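Local coordinates for Blr6230 protein (Bradyrhizobium diazoefficiens, PDB 5WCM) that hydrolyses beta-lactam antibiotics, as a subclass B3 metallo-beta-lactamase with a zinc active site that here holds a sulfonamide inhibitor, at residues N68-L73 against P144-G149. Sequence-based numbering, arbitrary orientation.
Sequences NTHAHL and PGHSPG. With ZN (zinc ion), chain C; 4NZ (4-nitrobenzenesulfonamide), chain I.
His-70, His-72 and His-146 meet around one zinc ion, the three-histidine site of the metallo-beta-lactamase fold and a clear case of a metal joining two distant loops. His-70 and His-146 bind through NE2 and His-72 through ND1, each 2.1 Å from the zinc; sulfonamide N1 and a water, both at 2.0 Å, bring the ligands to five.

Ring packing follows from this shared metal. His-146, its CG anti to the backbone N (chi1 -177°), turns an edge to the face of His-70, CD2 of His-146 lying 3.1 Å above the plane of the His-70 ring, offset toward its rim, with the ring planes at 76°. The His-72 and His-146 rings meet obliquely, their planes at 61°.

Hydrogen bonds fix the far ring nitrogens. His-70 ND1 pairs with Cys-170 O and His-146 ND1 with Thr-173 O, while His-72 NE2 donates to a water (2.8 Å) that in turn donates to His-146 O. Ser-147 OG, 3.3 Å from His-70 CB, is hydrogen-bonded to Asp-96 OD2, which also accepts from Ala-71 N; Asp-96 OD1 accepts from Gly-149 N.

The whole contact is buried: loop 68-73 links strand 63-67 of the seven-stranded sheet to helix 73-76, loop 144-149 joins strands 136-142 and 151-159 of the five-stranded one, and helix 97-102 packs on Ala-71 and Pro-148.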
ATOM      1  N   ASN A  68      -0.077  -3.640  -6.204  1.00 10.37           N
ATOM      2  CA  ASN A  68       0.211  -2.256  -5.793  1.00 10.34           C
ATOM      3  C   ASN A  68      -0.968  -1.730  -4.997  1.00 10.49           C
ATOM      4  O   ASN A  68      -2.136  -1.947  -5.373  1.00 10.77           O
ATOM      5  CB  ASN A  68       0.420  -1.384  -7.053  1.00 10.42           C
ATOM      6  CG  ASN A  68       0.944   0.052  -6.800  1.00 10.25           C
ATOM      7  OD1 ASN A  68       0.627   0.941  -7.601  1.00 11.11           O
ATOM      8  ND2 ASN A  68       1.785   0.281  -5.795  1.00 10.08           N
ATOM      9  N   THR A  69      -0.663  -0.977  -3.940  1.00 10.14           N
ATOM     10  CA  THR A  69      -1.661  -0.161  -3.238  1.00 10.24           C
ATOM     11  C   THR A  69      -1.918   1.128  -4.006  1.00 10.21           C
ATOM     12  O   THR A  69      -3.049   1.462  -4.309  1.00 11.48           O
ATOM     13  CB  THR A  69      -1.222   0.181  -1.798  1.00 11.36           C
ATOM     14  OG1 THR A  69       0.109   0.699  -1.810  1.00 12.09           O
ATOM     15  CG2 THR A  69      -1.334  -1.023  -0.884  1.00 12.44           C
ATOM     16  N   HIS A  70      -0.862   1.867  -4.307  1.00 10.47           N
ATOM     17  CA  HIS A  70      -1.019   3.092  -5.108  1.00  9.82           C
ATOM     18  C   HIS A  70       0.266   3.492  -5.781  1.00 10.00           C
ATOM     19  O   HIS A  70       1.364   3.174  -5.318  1.00 10.38           O
ATOM     20  CB  HIS A  70      -1.572   4.260  -4.277  1.00 11.33           C
ATOM     21  CG  HIS A  70      -0.578   4.900  -3.347  1.00 10.75           C
ATOM     22  ND1 HIS A  70      -0.447   4.540  -2.021  1.00 11.37           N
ATOM     23  CD2 HIS A  70       0.298   5.918  -3.545  1.00 11.11           C
ATOM     24  CE1 HIS A  70       0.468   5.312  -1.451  1.00 11.29           C
ATOM     25  NE2 HIS A  70       0.941   6.161  -2.355  1.00 11.09           N
ATOM     26  N   ALA A  71       0.119   4.233  -6.868  1.00 10.16           N
ATOM     27  CA  ALA A  71       1.211   4.401  -7.823  1.00 10.51           C
ATOM     28  C   ALA A  71       2.014   5.680  -7.591  1.00 11.06           C
ATOM     29  O   ALA A  71       2.008   6.575  -8.438  1.00 14.25           O
ATOM     30  CB  ALA A  71       0.641   4.362  -9.229  1.00 11.62           C
ATOM     31  N   HIS A  72       2.692   5.740  -6.451  1.00 10.12           N
ATOM     32  CA  HIS A  72       3.727   6.746  -6.167  1.00 10.18           C
ATOM     33  C   HIS A  72       5.070   6.074  -6.084  1.00  9.87           C
ATOM     34  O   HIS A  72       5.133   4.900  -5.706  1.00  9.68           O
ATOM     35  CB  HIS A  72       3.443   7.528  -4.884  1.00 10.55           C
ATOM     36  CG  HIS A  72       2.249   8.431  -4.960  1.00 10.73           C
ATOM     37  ND1 HIS A  72       1.559   8.844  -3.834  1.00 11.24           N
ATOM     38  CD2 HIS A  72       1.615   8.984  -6.022  1.00 11.44           C
ATOM     39  CE1 HIS A  72       0.562   9.624  -4.212  1.00 11.42           C
ATOM     40  NE2 HIS A  72       0.567   9.718  -5.529  1.00 11.94           N
ATOM     41  N   LEU A  73       6.126   6.814  -6.432  1.00  9.99           N
ATOM     42  CA  LEU A  73       7.477   6.265  -6.570  1.00  9.82           C
ATOM     43  C   LEU A  73       8.012   5.531  -5.345  1.00 10.41           C
ATOM     44  O   LEU A  73       8.839   4.644  -5.479  1.00 10.75           O
ATOM     45  CB  LEU A  73       8.489   7.325  -7.017  1.00 11.91           C
ATOM     46  CG  LEU A  73       9.107   8.222  -5.962  1.00 12.63           C
ATOM     47  CD1 LEU A  73      10.366   8.913  -6.485  1.00 12.85           C
ATOM     48  CD2 LEU A  73       8.098   9.250  -5.486  1.00 14.47           C
ATOM     49  N   PRO A 144     -10.024   5.381  -3.750  1.00 12.71           N
ATOM     50  CA  PRO A 144      -9.284   6.469  -4.364  1.00 13.25           C
ATOM     51  C   PRO A 144      -9.224   7.732  -3.511  1.00 12.35           C
ATOM     52  O   PRO A 144      -9.936   7.890  -2.506  1.00 13.38           O
ATOM     53  CB  PRO A 144     -10.068   6.734  -5.653  1.00 13.99           C
ATOM     54  CG  PRO A 144     -11.460   6.357  -5.289  1.00 14.28           C
ATOM     55  CD  PRO A 144     -11.294   5.132  -4.457  1.00 13.92           C
ATOM     56  N   GLY A 145      -8.363   8.644  -3.939  1.00 12.05           N
ATOM     57  CA  GLY A 145      -8.133   9.926  -3.282  1.00 13.06           C
ATOM     58  C   GLY A 145      -6.654  10.197  -3.275  1.00 12.58           C
ATOM     59  O   GLY A 145      -6.152  11.094  -3.956  1.00 12.86           O
ATOM     60  N   HIS A 146      -5.935   9.395  -2.494  1.00 11.98           N
ATOM     61  CA  HIS A 146      -4.485   9.558  -2.419  1.00 12.35           C
ATOM     62  C   HIS A 146      -3.844   9.353  -3.796  1.00 11.73           C
ATOM     63  O   HIS A 146      -2.872  10.035  -4.125  1.00 11.54           O
ATOM     64  CB  HIS A 146      -3.916   8.640  -1.349  1.00 12.16           C
ATOM     65  CG  HIS A 146      -2.446   8.789  -1.159  1.00 11.89           C
ATOM     66  ND1 HIS A 146      -1.887   9.731  -0.327  1.00 13.01           N
ATOM     67  CD2 HIS A 146      -1.414   8.132  -1.734  1.00 11.47           C
ATOM     68  CE1 HIS A 146      -0.571   9.643  -0.398  1.00 12.39           C
ATOM     69  NE2 HIS A 146      -0.253   8.667  -1.234  1.00 12.58           N
ATOM     70  N   SER A 147      -4.411   8.434  -4.570  1.00 11.43           N
ATOM     71  CA  SER A 147      -4.137   8.335  -6.001  1.00 10.97           C
ATOM     72  C   SER A 147      -5.484   7.999  -6.661  1.00 11.35           C
ATOM     73  O   SER A 147      -6.391   7.519  -5.986  1.00 12.10           O
ATOM     74  CB  SER A 147      -3.060   7.288  -6.319  1.00 12.24           C
ATOM     75  OG  SER A 147      -3.591   5.993  -6.157  1.00 12.42           O
ATOM     76  N   PRO A 148      -5.613   8.200  -7.986  1.00 11.68           N
ATOM     77  CA  PRO A 148      -6.934   7.965  -8.590  1.00 12.68           C
ATOM     78  C   PRO A 148      -7.343   6.494  -8.606  1.00 13.03           C
ATOM     79  O   PRO A 148      -8.534   6.202  -8.623  1.00 14.10           O
ATOM     80  CB  PRO A 148      -6.789   8.521 -10.010  1.00 14.62           C
ATOM     81  CG  PRO A 148      -5.336   8.610 -10.255  1.00 14.59           C
ATOM     82  CD  PRO A 148      -4.682   8.834  -8.929  1.00 12.44           C
ATOM     83  N   GLY A 149      -6.356   5.600  -8.589  1.00 11.63           N
ATOM     84  CA  GLY A 149      -6.587   4.150  -8.585  1.00 11.45           C
ATOM     85  C   GLY A 149      -6.170   3.410  -7.328  1.00 11.78           C
ATOM     86  O   GLY A 149      -5.975   2.208  -7.365  1.00 11.93           O
TER
HETATM   87 ZN    ZN C 301       1.594   8.062  -1.912  1.00 11.48          ZN
HETATM   88  S   4NZ I 307       3.205   9.685  -0.022  0.60 11.25           S
HETATM   89  C1  4NZ I 307       6.786  11.730  -1.784  0.60 16.29           C
HETATM   90  N1  4NZ I 307       3.007   8.253  -0.547  0.60 10.42           N
HETATM   91  O1  4NZ I 307       3.432   9.602   1.383  0.60 12.85           O
HETATM   92  C2  4NZ I 307       6.399  10.516  -2.318  0.60 16.09           C
HETATM   93  O2  4NZ I 307       2.078  10.448  -0.447  0.60 11.31           O
HETATM   94  C3  4NZ I 307       5.292   9.876  -1.784  0.60 14.19           C
HETATM   95  C4  4NZ I 307       4.620  10.456  -0.723  0.60 14.47           C
HETATM   96  C5  4NZ I 307       5.009  11.683  -0.212  0.60 15.89           C
HETATM   97  C6  4NZ I 307       6.094  12.335  -0.757  0.60 15.79           C
HETATM   98  N7  4NZ I 307       8.043  12.337  -2.235  0.60 18.41           N
HETATM   99  O12 4NZ I 307       8.732  11.721  -3.028  0.60 20.19           O
HETATM  100  O13 4NZ I 307       8.339  13.442  -1.803  0.60 22.96           O
HETATM  101  O   HOH W   1      -1.690  11.191  -6.318  1.00 12.52           O
HETATM  102  O   HOH W   2       3.442   8.032  -1.273  0.40 11.47           O